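Local coordinates for protein glycosyltransferase (duf1792) (Streptococcus sanguinis, PDB 5V4A) that probably transfers sugar from a UDP-linked donor, as the UDP-binding GT-D glycosyltransferase part of a longer protein linked to accessory Sec export of a serine-rich repeat cell wall protein, at residues L241-T246 and D254-D259; I41-F46 and L200-K205; R79-A84 and Y118-D123. One frame throughout, in Å; residues are numbered along the deposited sequence.

Interaction 1: residues L241-T246 and D254-D259. With UDP (uridine-5'-diphosphate), chain C.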
loop_
_atom_site.group_PDB
_atom_site.type_symbol
_atom_site.label_atom_id
_atom_site.label_comp_id
_atom_site.label_asym_id
_atom_site.label_seq_id
_atom_site.Cartn_x
_atom_site.Cartn_y
_atom_site.Cartn_z
ATOM N N LEU A 241 7.056 8.488 -24.688
ATOM C CA LEU A 241 7.186 9.835 -24.150
ATOM C C LEU A 241 8.324 10.563 -24.857
ATOM O O LEU A 241 9.321 9.962 -25.267
ATOM C CB LEU A 241 7.448 9.797 -22.636
ATOM C CG LEU A 241 6.469 8.957 -21.813
ATOM C CD1 LEU A 241 6.935 8.810 -20.355
ATOM C CD2 LEU A 241 5.076 9.564 -21.866
ATOM N N SER A 242 8.171 11.873 -24.981
ATOM C CA SER A 242 9.103 12.641 -25.786
ATOM C C SER A 242 10.191 13.346 -24.975
ATOM O O SER A 242 11.136 13.865 -25.580
ATOM C CB SER A 242 8.330 13.640 -26.668
ATOM O OG SER A 242 7.928 14.777 -25.944
ATOM N N HIS A 243 10.065 13.433 -23.640
ATOM C CA HIS A 243 10.980 14.246 -22.842
ATOM C C HIS A 243 11.834 13.430 -21.876
ATOM O O HIS A 243 12.543 14.010 -21.051
ATOM C CB HIS A 243 10.223 15.336 -22.089
ATOM C CG HIS A 243 9.436 16.241 -22.988
ATOM N ND1 HIS A 243 8.078 16.109 -23.184
ATOM C CD2 HIS A 243 9.832 17.267 -23.777
ATOM C CE1 HIS A 243 7.668 17.036 -24.033
ATOM N NE2 HIS A 243 8.713 17.749 -24.412
ATOM N N LYS A 244 11.793 12.112 -21.968
ATOM C CA LYS A 244 12.655 11.253 -21.166
ATOM C C LYS A 244 12.555 9.866 -21.769
ATOM O O LYS A 244 11.820 9.646 -22.739
ATOM C CB LYS A 244 12.252 11.252 -19.690
ATOM C CG LYS A 244 10.835 10.814 -19.457
ATOM C CD LYS A 244 10.563 10.669 -17.971
ATOM C CE LYS A 244 9.098 10.903 -17.674
ATOM N NZ LYS A 244 8.791 10.880 -16.208
ATOM N N HIS A 245 13.311 8.937 -21.175
ATOM C CA HIS A 245 13.305 7.540 -21.568
ATOM C C HIS A 245 11.926 6.926 -21.381
ATOM O O HIS A 245 11.235 7.197 -20.393
ATOM C CB HIS A 245 14.326 6.782 -20.703
ATOM C CG HIS A 245 14.346 5.305 -20.929
ATOM N ND1 HIS A 245 14.948 4.731 -22.026
ATOM C CD2 HIS A 245 13.838 4.283 -20.198
ATOM C CE1 HIS A 245 14.802 3.421 -21.968
ATOM N NE2 HIS A 245 14.132 3.122 -20.872
ATOM N N THR A 246 11.553 6.046 -22.311
ATOM C CA THR A 246 10.342 5.246 -22.217
ATOM C C THR A 246 10.703 3.770 -22.300
ATOM O O THR A 246 11.414 3.353 -23.215
ATOM C CB THR A 246 9.327 5.590 -23.312
ATOM O OG1 THR A 246 9.073 6.999 -23.304
ATOM C CG2 THR A 246 8.020 4.841 -23.096
ATOM N N ASP A 254 14.763 10.356 -30.211
ATOM C CA ASP A 254 13.711 11.377 -30.127
ATOM C C ASP A 254 13.358 11.716 -28.672
ATOM O O ASP A 254 12.213 11.580 -28.227
ATOM C CB ASP A 254 12.469 10.939 -30.912
ATOM C CG ASP A 254 12.758 10.793 -32.402
ATOM O OD1 ASP A 254 13.466 11.669 -32.922
ATOM O OD2 ASP A 254 12.298 9.818 -33.039
ATOM N N ILE A 255 14.364 12.176 -27.934
ATOM C CA ILE A 255 14.189 12.618 -26.556
ATOM C C ILE A 255 14.763 14.023 -26.419
ATOM O O ILE A 255 15.947 14.243 -26.698
ATOM C CB ILE A 255 14.876 11.650 -25.569
ATOM C CG1 ILE A 255 14.121 10.317 -25.514
ATOM C CG2 ILE A 255 15.009 12.279 -24.182
ATOM C CD1 ILE A 255 14.795 9.290 -24.634
ATOM N N GLU A 256 13.949 14.952 -25.919
ATOM C CA GLU A 256 14.391 16.310 -25.621
ATOM C C GLU A 256 13.947 16.638 -24.198
ATOM O O GLU A 256 12.754 16.594 -23.887
ATOM C CB GLU A 256 13.829 17.304 -26.668
ATOM C CG GLU A 256 12.385 17.739 -26.454
ATOM C CD GLU A 256 11.370 16.856 -27.164
ATOM O OE1 GLU A 256 10.164 17.106 -26.963
ATOM O OE2 GLU A 256 11.770 15.934 -27.918
ATOM N N PHE A 257 14.908 16.892 -23.312
ATOM C CA PHE A 257 14.594 17.049 -21.893
ATOM C C PHE A 257 13.767 18.306 -21.641
ATOM O O PHE A 257 14.011 19.364 -22.227
ATOM C CB PHE A 257 15.872 17.104 -21.045
ATOM C CG PHE A 257 16.691 15.826 -21.053
ATOM C CD1 PHE A 257 16.091 14.590 -21.272
ATOM C CD2 PHE A 257 18.049 15.864 -20.795
ATOM C CE1 PHE A 257 16.832 13.425 -21.266
ATOM C CE2 PHE A 257 18.802 14.693 -20.782
ATOM C CZ PHE A 257 18.191 13.474 -21.024
ATOM N N ARG A 258 12.799 18.192 -20.735
ATOM C CA ARG A 258 12.140 19.369 -20.194
ATOM C C ARG A 258 13.037 19.943 -19.111
ATOM O O ARG A 258 13.638 19.195 -18.340
ATOM C CB ARG A 258 10.781 18.994 -19.595
ATOM C CG ARG A 258 9.662 18.724 -20.592
ATOM C CD ARG A 258 8.630 19.856 -20.672
ATOM N NE ARG A 258 7.319 19.349 -21.082
ATOM C CZ ARG A 258 6.693 19.686 -22.209
ATOM N NH1 ARG A 258 7.248 20.545 -23.056
ATOM N NH2 ARG A 258 5.507 19.160 -22.496
ATOM N N ASP A 259 13.158 21.267 -19.063
ATOM C CA ASP A 259 13.960 21.858 -17.998
ATOM C C ASP A 259 13.236 21.653 -16.672
ATOM O O ASP A 259 12.138 22.180 -16.465
ATOM C CB ASP A 259 14.227 23.335 -18.257
ATOM C CG ASP A 259 15.382 23.860 -17.425
ATOM O OD1 ASP A 259 16.130 23.029 -16.857
ATOM O OD2 ASP A 259 15.539 25.096 -17.333
HETATM N N1 UDP C . 19.394 2.101 -17.937
HETATM C C2 UDP C . 20.383 3.038 -17.756
HETATM N N3 UDP C . 21.633 2.652 -18.162
HETATM C C4 UDP C . 21.988 1.442 -18.727
HETATM C C5 UDP C . 20.911 0.517 -18.872
HETATM C C6 UDP C . 19.671 0.863 -18.468
HETATM O O2 UDP C . 20.173 4.139 -17.270
HETATM O O4 UDP C . 23.175 1.232 -19.038
HETATM C "C1'" UDP C . 18.033 2.440 -17.443
HETATM C "C2'" UDP C . 16.964 2.765 -18.478
HETATM O "O2'" UDP C . 17.120 4.089 -18.986
HETATM C "C3'" UDP C . 15.692 2.574 -17.623
HETATM C "C4'" UDP C . 16.099 1.485 -16.609
HETATM O "O4'" UDP C . 17.526 1.322 -16.754
HETATM O "O3'" UDP C . 15.346 3.737 -16.881
HETATM C "C5'" UDP C . 15.398 0.155 -16.758
HETATM O "O5'" UDP C . 15.945 -0.865 -15.893
HETATM P PA UDP C . 15.454 -2.365 -15.994
HETATM O O1A UDP C . 15.872 -2.988 -17.323
HETATM O O2A UDP C . 15.902 -3.044 -14.753
HETATM O O3A UDP C . 13.824 -2.251 -16.031
HETATM P PB UDP C . 12.641 -3.295 -15.830
HETATM O O1B UDP C . 13.383 -4.593 -15.487
HETATM O O2B UDP C . 12.013 -3.384 -17.240
HETATM O O3B UDP C . 11.696 -2.860 -14.751
HETATM O O HOH W 1 12.156 15.767 -18.959
#

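Interaction 2: residues I41-F46 and L200-K205. With UDP (uridine-5'-diphosphate), chain C.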
loop_
_atom_site.group_PDB
_atom_site.type_symbol
_atom_site.label_atom_id
_atom_site.label_comp_id
_atom_site.label_asym_id
_atom_site.label_seq_id
_atom_site.Cartn_x
_atom_site.Cartn_y
_atom_site.Cartn_z
ATOM N N ILE A 41 22.042 -6.503 -25.424
ATOM C CA ILE A 41 20.717 -5.895 -25.437
ATOM C C ILE A 41 20.856 -4.413 -25.805
ATOM O O ILE A 41 21.953 -3.856 -25.826
ATOM C CB ILE A 41 19.971 -6.084 -24.096
ATOM C CG1 ILE A 41 20.678 -5.377 -22.949
ATOM C CG2 ILE A 41 19.830 -7.559 -23.784
ATOM C CD1 ILE A 41 19.863 -5.414 -21.653
ATOM N N VAL A 42 19.714 -3.762 -26.058
ATOM C CA VAL A 42 19.764 -2.440 -26.681
ATOM C C VAL A 42 20.522 -1.436 -25.815
ATOM O O VAL A 42 21.368 -0.690 -26.322
ATOM C CB VAL A 42 18.350 -1.942 -27.029
ATOM C CG1 VAL A 42 18.404 -0.479 -27.475
ATOM C CG2 VAL A 42 17.767 -2.788 -28.152
ATOM N N TYR A 43 20.274 -1.405 -24.500
ATOM C CA TYR A 43 21.033 -0.453 -23.699
ATOM C C TYR A 43 22.139 -1.111 -22.867
ATOM O O TYR A 43 22.669 -0.481 -21.947
ATOM C CB TYR A 43 20.122 0.410 -22.810
ATOM C CG TYR A 43 19.145 -0.286 -21.892
ATOM C CD1 TYR A 43 19.551 -1.294 -21.040
ATOM C CD2 TYR A 43 17.821 0.158 -21.801
ATOM C CE1 TYR A 43 18.645 -1.908 -20.166
ATOM C CE2 TYR A 43 16.920 -0.434 -20.943
ATOM C CZ TYR A 43 17.332 -1.469 -20.124
ATOM O OH TYR A 43 16.426 -2.062 -19.268
ATOM N N GLN A 44 22.559 -2.324 -23.215
ATOM C CA GLN A 44 23.753 -2.898 -22.587
ATOM C C GLN A 44 24.401 -3.902 -23.526
ATOM O O GLN A 44 23.810 -4.947 -23.809
ATOM C CB GLN A 44 23.413 -3.547 -21.248
ATOM C CG GLN A 44 24.650 -4.155 -20.585
ATOM C CD GLN A 44 25.755 -3.133 -20.342
ATOM O OE1 GLN A 44 25.591 -2.210 -19.546
ATOM N NE2 GLN A 44 26.897 -3.306 -21.027
ATOM N N ASP A 45 25.610 -3.581 -24.008
ATOM C CA ASP A 45 26.382 -4.519 -24.811
ATOM C C ASP A 45 26.857 -5.707 -23.976
ATOM O O ASP A 45 27.105 -5.598 -22.770
ATOM C CB ASP A 45 27.629 -3.860 -25.422
ATOM C CG ASP A 45 27.309 -2.699 -26.354
ATOM O OD1 ASP A 45 26.126 -2.502 -26.717
ATOM O OD2 ASP A 45 28.269 -1.996 -26.746
ATOM N N PHE A 46 27.032 -6.842 -24.647
ATOM C CA PHE A 46 27.575 -8.012 -23.981
ATOM C C PHE A 46 28.940 -7.695 -23.386
ATOM O O PHE A 46 29.798 -7.087 -24.039
ATOM C CB PHE A 46 27.693 -9.190 -24.956
ATOM C CG PHE A 46 28.479 -10.348 -24.401
ATOM C CD1 PHE A 46 29.789 -10.558 -24.790
ATOM C CD2 PHE A 46 27.909 -11.225 -23.479
ATOM C CE1 PHE A 46 30.526 -11.628 -24.273
ATOM C CE2 PHE A 46 28.638 -12.291 -22.950
ATOM C CZ PHE A 46 29.946 -12.495 -23.359
ATOM N N LEU A 200 18.720 1.043 -13.596
ATOM C CA LEU A 200 19.971 1.023 -14.344
ATOM C C LEU A 200 20.183 -0.285 -15.094
ATOM O O LEU A 200 21.331 -0.695 -15.296
ATOM C CB LEU A 200 21.163 1.286 -13.399
ATOM C CG LEU A 200 22.471 1.885 -13.947
ATOM C CD1 LEU A 200 22.289 3.285 -14.551
ATOM C CD2 LEU A 200 23.574 1.874 -12.857
ATOM N N GLY A 201 19.107 -0.921 -15.558
ATOM C CA GLY A 201 19.222 -2.118 -16.363
ATOM C C GLY A 201 20.038 -3.202 -15.694
ATOM O O GLY A 201 19.960 -3.399 -14.471
ATOM N N PRO A 202 20.856 -3.914 -16.481
ATOM C CA PRO A 202 21.649 -5.017 -15.913
ATOM C C PRO A 202 22.685 -4.561 -14.892
ATOM O O PRO A 202 23.015 -5.328 -13.978
ATOM C CB PRO A 202 22.294 -5.655 -17.156
ATOM C CG PRO A 202 21.491 -5.146 -18.319
ATOM C CD PRO A 202 21.057 -3.787 -17.936
ATOM N N THR A 203 23.214 -3.339 -15.023
ATOM C CA THR A 203 24.142 -2.809 -14.028
ATOM C C THR A 203 23.462 -2.625 -12.672
ATOM O O THR A 203 24.113 -2.769 -11.628
ATOM C CB THR A 203 24.747 -1.490 -14.517
ATOM O OG1 THR A 203 25.319 -1.687 -15.818
ATOM C CG2 THR A 203 25.803 -0.941 -13.552
ATOM N N ALA A 204 22.165 -2.322 -12.662
ATOM C CA ALA A 204 21.465 -2.195 -11.387
ATOM C C ALA A 204 21.564 -3.477 -10.564
ATOM O O ALA A 204 21.638 -3.422 -9.327
ATOM C CB ALA A 204 19.994 -1.828 -11.623
ATOM N N LYS A 205 21.578 -4.637 -11.222
ATOM C CA LYS A 205 21.517 -5.892 -10.475
ATOM C C LYS A 205 22.839 -6.176 -9.778
ATOM O O LYS A 205 22.861 -6.627 -8.624
ATOM C CB LYS A 205 21.152 -7.043 -11.412
ATOM C CG LYS A 205 19.732 -6.930 -11.964
ATOM C CD LYS A 205 19.626 -6.162 -13.231
ATOM C CE LYS A 205 18.182 -6.151 -13.755
ATOM N NZ LYS A 205 17.238 -5.117 -13.193
HETATM N N1 UDP C . 19.394 2.101 -17.937
HETATM C C2 UDP C . 20.383 3.038 -17.756
HETATM N N3 UDP C . 21.633 2.652 -18.162
HETATM C C4 UDP C . 21.988 1.442 -18.727
HETATM C C5 UDP C . 20.911 0.517 -18.872
HETATM C C6 UDP C . 19.671 0.863 -18.468
HETATM O O2 UDP C . 20.173 4.139 -17.270
HETATM O O4 UDP C . 23.175 1.232 -19.038
HETATM C "C1'" UDP C . 18.033 2.440 -17.443
HETATM C "C2'" UDP C . 16.964 2.765 -18.478
HETATM O "O2'" UDP C . 17.120 4.089 -18.986
HETATM C "C3'" UDP C . 15.692 2.574 -17.623
HETATM C "C4'" UDP C . 16.099 1.485 -16.609
HETATM O "O4'" UDP C . 17.526 1.322 -16.754
HETATM O "O3'" UDP C . 15.346 3.737 -16.881
HETATM C "C5'" UDP C . 15.398 0.155 -16.758
HETATM O "O5'" UDP C . 15.945 -0.865 -15.893
HETATM P PA UDP C . 15.454 -2.365 -15.994
HETATM O O1A UDP C . 15.872 -2.988 -17.323
HETATM O O2A UDP C . 15.902 -3.044 -14.753
HETATM O O3A UDP C . 13.824 -2.251 -16.031
HETATM P PB UDP C . 12.641 -3.295 -15.830
HETATM O O1B UDP C . 13.383 -4.593 -15.487
HETATM O O2B UDP C . 12.013 -3.384 -17.240
HETATM O O3B UDP C . 11.696 -2.860 -14.751
HETATM O O HOH W 2 23.686 -1.621 -17.894
#

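Interaction 3: residues R79-A84 and Y118-D123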
loop_
_atom_site.group_PDB
_atom_site.type_symbol
_atom_site.label_atom_id
_atom_site.label_comp_id
_atom_site.label_asym_id
_atom_site.label_seq_id
_atom_site.Cartn_x
_atom_site.Cartn_y
_atom_site.Cartn_z
ATOM N N ARG A 79 -2.949 -13.883 -16.838
ATOM C CA ARG A 79 -2.977 -12.631 -16.098
ATOM C C ARG A 79 -2.538 -11.440 -16.935
ATOM O O ARG A 79 -2.778 -10.294 -16.535
ATOM C CB ARG A 79 -2.077 -12.752 -14.870
ATOM C CG ARG A 79 -2.649 -13.639 -13.790
ATOM C CD ARG A 79 -1.611 -13.979 -12.748
ATOM N NE ARG A 79 -0.528 -14.768 -13.316
ATOM C CZ ARG A 79 0.608 -15.037 -12.681
ATOM N NH1 ARG A 79 0.807 -14.575 -11.454
ATOM N NH2 ARG A 79 1.546 -15.764 -13.276
ATOM N N TYR A 80 -1.908 -11.676 -18.077
ATOM C CA TYR A 80 -1.231 -10.620 -18.806
ATOM C C TYR A 80 -1.908 -10.359 -20.148
ATOM O O TYR A 80 -2.741 -11.138 -20.622
ATOM C CB TYR A 80 0.238 -10.983 -19.005
ATOM C CG TYR A 80 0.929 -11.348 -17.704
ATOM C CD1 TYR A 80 1.178 -10.387 -16.737
ATOM C CD2 TYR A 80 1.306 -12.660 -17.437
ATOM C CE1 TYR A 80 1.806 -10.711 -15.567
ATOM C CE2 TYR A 80 1.941 -12.993 -16.261
ATOM C CZ TYR A 80 2.181 -12.012 -15.329
ATOM O OH TYR A 80 2.797 -12.319 -14.143
ATOM N N SER A 81 -1.550 -9.221 -20.738
ATOM C CA SER A 81 -2.041 -8.877 -22.066
ATOM C C SER A 81 -1.587 -9.918 -23.083
ATOM O O SER A 81 -0.558 -10.579 -22.912
ATOM C CB SER A 81 -1.536 -7.492 -22.471
ATOM O OG SER A 81 -0.156 -7.524 -22.805
ATOM N N ILE A 82 -2.362 -10.046 -24.168
ATOM C CA ILE A 82 -2.070 -11.057 -25.179
ATOM C C ILE A 82 -0.704 -10.807 -25.815
ATOM O O ILE A 82 -0.012 -11.752 -26.219
ATOM C CB ILE A 82 -3.206 -11.113 -26.225
ATOM C CG1 ILE A 82 -3.081 -12.370 -27.086
ATOM C CG2 ILE A 82 -3.215 -9.867 -27.091
ATOM C CD1 ILE A 82 -3.162 -13.660 -26.282
ATOM N N ASP A 83 -0.293 -9.541 -25.920
ATOM C CA ASP A 83 1.039 -9.245 -26.439
ATOM C C ASP A 83 2.107 -9.822 -25.525
ATOM O O ASP A 83 3.072 -10.438 -25.994
ATOM C CB ASP A 83 1.228 -7.738 -26.569
ATOM C CG ASP A 83 0.548 -7.169 -27.796
ATOM O OD1 ASP A 83 0.162 -7.963 -28.684
ATOM O OD2 ASP A 83 0.402 -5.930 -27.866
ATOM N N ALA A 84 1.941 -9.647 -24.213
ATOM C CA ALA A 84 2.896 -10.226 -23.277
ATOM C C ALA A 84 2.836 -11.747 -23.312
ATOM O O ALA A 84 3.877 -12.415 -23.311
ATOM C CB ALA A 84 2.633 -9.702 -21.866
ATOM N N TYR A 118 1.525 -2.469 -14.396
ATOM C CA TYR A 118 0.373 -1.866 -15.062
ATOM C C TYR A 118 0.164 -2.274 -16.525
ATOM O O TYR A 118 -0.772 -3.023 -16.822
ATOM C CB TYR A 118 0.461 -0.338 -14.957
ATOM C CG TYR A 118 -0.678 0.347 -15.678
ATOM C CD1 TYR A 118 -1.959 0.380 -15.126
ATOM C CD2 TYR A 118 -0.484 0.924 -16.929
ATOM C CE1 TYR A 118 -3.005 0.986 -15.797
ATOM C CE2 TYR A 118 -1.532 1.542 -17.616
ATOM C CZ TYR A 118 -2.788 1.568 -17.046
ATOM O OH TYR A 118 -3.833 2.176 -17.721
ATOM N N ILE A 119 1.026 -1.808 -17.439
ATOM C CA ILE A 119 0.688 -1.778 -18.867
ATOM C C ILE A 119 0.461 -3.181 -19.435
ATOM O O ILE A 119 -0.402 -3.373 -20.301
ATOM C CB ILE A 119 1.759 -0.997 -19.657
ATOM C CG1 ILE A 119 1.227 -0.656 -21.052
ATOM C CG2 ILE A 119 3.067 -1.758 -19.750
ATOM C CD1 ILE A 119 0.005 0.214 -20.994
ATOM N N ASP A 120 1.205 -4.187 -18.966
ATOM C CA ASP A 120 1.056 -5.543 -19.491
ATOM C C ASP A 120 0.121 -6.413 -18.640
ATOM O O ASP A 120 0.007 -7.618 -18.896
ATOM C CB ASP A 120 2.432 -6.227 -19.606
ATOM C CG ASP A 120 3.306 -5.634 -20.706
ATOM O OD1 ASP A 120 2.868 -5.574 -21.875
ATOM O OD2 ASP A 120 4.445 -5.225 -20.391
ATOM N N LEU A 121 -0.566 -5.832 -17.658
ATOM C CA LEU A 121 -1.577 -6.561 -16.896
ATOM C C LEU A 121 -2.907 -6.595 -17.644
ATOM O O LEU A 121 -3.408 -5.553 -18.071
ATOM C CB LEU A 121 -1.801 -5.916 -15.529
ATOM C CG LEU A 121 -0.806 -5.986 -14.383
ATOM C CD1 LEU A 121 -1.545 -5.608 -13.106
ATOM C CD2 LEU A 121 -0.176 -7.365 -14.258
ATOM N N GLU A 122 -3.497 -7.787 -17.763
ATOM C CA GLU A 122 -4.830 -7.879 -18.352
ATOM C C GLU A 122 -5.849 -7.103 -17.529
ATOM O O GLU A 122 -6.632 -6.314 -18.075
ATOM C CB GLU A 122 -5.254 -9.341 -18.483
ATOM C CG GLU A 122 -6.602 -9.518 -19.169
ATOM C CD GLU A 122 -6.660 -8.857 -20.530
ATOM O OE1 GLU A 122 -5.795 -9.154 -21.382
ATOM O OE2 GLU A 122 -7.576 -8.033 -20.746
ATOM N N ASP A 123 -5.837 -7.292 -16.210
ATOM C CA ASP A 123 -6.756 -6.601 -15.312
ATOM C C ASP A 123 -5.965 -5.537 -14.565
ATOM O O ASP A 123 -5.115 -5.856 -13.732
ATOM C CB ASP A 123 -7.423 -7.584 -14.351
ATOM C CG ASP A 123 -8.312 -6.892 -13.327
ATOM O OD1 ASP A 123 -8.687 -5.722 -13.541
ATOM O OD2 ASP A 123 -8.655 -7.528 -12.307
HETATM O O HOH W 3 -4.587 -9.511 -14.816
#

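Interaction 1: residues L241-T246 and D254-D259
His243 sets CG beside its backbone N (chi1 -57°), and Arg258, bent at chi2 (-106°), brings its guanidinium back over the imidazole. The two flat groups stack at a shallow tilt, centres 3.8 Å apart. On the same face Arg258 CG makes a CH-pi contact, 3.7 Å from the ring centroid. The rim of the imidazole meets a backbone oxygen, with His243 CD2 3.0 Å from Glu256 O. The Glu256 carboxylate is turned almost square to the ring; its OE1 accepts a weak bond from Ser242 OG.

On the backbone, Glu256 N donates to Ser242 O (3.0 Å, 168°), in the carbonyl plane, and a water joins His243 O to Arg258 N. Both segments belong to the irregular loop between helices 224-233 and 261-266, so the contact ties it to itself beside the UDP pocket. Lys244 NZ forms salt bridges with Asp225 and Glu229 and a hydrogen bond to Val155 O. His245 turns to the UDP site: O2' lies over its ring centre, while Asp252 and His223 bond its two nitrogens.

Carboxylate and guanidinium would thus probably exert opposing electrostatic pulls on the His243 ring, the acid favouring protonation and the arginine disfavouring it.

Interaction 2: residues I41-F46 and L200-K205
Tyr43 turns one edge of its ring to Pro202 and one face to the uracil of UDP. With chi1 at 54°, CG lies between the backbone N and the carbonyl carbon, and CB comes 4.0 Å from C5 of the uracil. CG and CD1 run on under the base, whose C6 stands over the centre of the ring, 3.3 Å above its plane. CD2 and CZ also lie against uracil C6, and CE2 nears both C6 and the ribose C2'. CE1 has protein neighbours as well, lying 3.8 Å from Pro202 CD, near the ring plane, and 3.9 Å from Gly201 CA. At the tip, OH points at the alpha-phosphate; its modelled separation from O1A is too short to be trusted.

Gly201 and Pro202 stand where strand 195-199 of the five-stranded parallel sheet passes into the helix running to residue 213, a strand-turn-helix junction familiar from Rossmann-like nucleotide sites. Gly201 has a positive phi (55°), and its bare CA lets the tyrosine close in. Its N donates to UDP O5'. One helical turn on, Lys205 NZ bonds O2A at 2.9 Å and forms a salt bridge with Asp220.

Pro202 is also covered by aliphatic carbon: Ile41 CD1 meets its CG tip to tip at 3.7 Å, and Gln44 slides past it in the opposite direction. The Gln44 amide is fixed in rotation by an almost straight bond from NE2 to Asp45 O (2.9 Å, 176°). This leaves OE1 facing a water that donates to it, accepts from Thr203 OG1 and donates to UDP O4.

Interaction 3: residues R79-A84 and Y118-D123
Asp120 and Leu121, at the end of a type I turn that begins at Tyr118, are the first residues of 118-123 to engage 79-84. The Asp120 carbonyl accepts from Ser81 N (2.9 Å, 163°), the donor lying well above the carbonyl plane. The same oxygen faces the edge of the Tyr80 ring, in its plane, and is 3.2 Å from Tyr80 CA. With CG beside its backbone N (chi1 -70°), the Asp120 side chain brings OD1 within 3.7 Å of Ser81 OG and close to the methyl of Ala84; the charge of this carboxylate is met by Lys238, in a salt bridge.

Leu121 pairs with Tyr80 in a single backbone bridge, and its CD2 touches Tyr80 CE1 at 4.1 Å, the side chains meeting at a slant. Tyr80 OH goes elsewhere, to the carbonyl of Asp72. Glu122 N then donates to Arg79 O (2.9 Å, 158°), and its bent side chain lays OE1 3.8 Å from Ser81 CA. At Asp123 the chains part, yet a water accepting from its N donates to Arg79 O, which therefore holds two donors.

The two bonds flanking Tyr80 and Leu121 define an isolated antiparallel bridge with these residues as its non-hydrogen-bonded pair. It leads directly into an N-cap: Ser81 OG accepts from Ala84 N (3.3 Å) at the start of helix 82-103.

In the fold
Along the chain, interaction 3 falls between the two segments of interaction 2, and interaction 1 follows both. Interactions 1 and 2, centres 20 Å apart but nearest atoms about 4 Å apart, both touch UDP: the first from the loop between helices 224-233 and 261-266, the second from the loop between helices 30-36 and 48-58 and the start of helix 201-213, which follows strand 195-199 of the five-stranded parallel sheet. Interaction 3, its centre 25 and 24 Å from theirs, does not touch UDP; its 118-123 loop follows strand 110-111 of the three-stranded sheet. This bridge borders the pocket through Asp120, whose side chain lies about 4 Å from that of UDP-binding Arg116 and 8 Å from UDP.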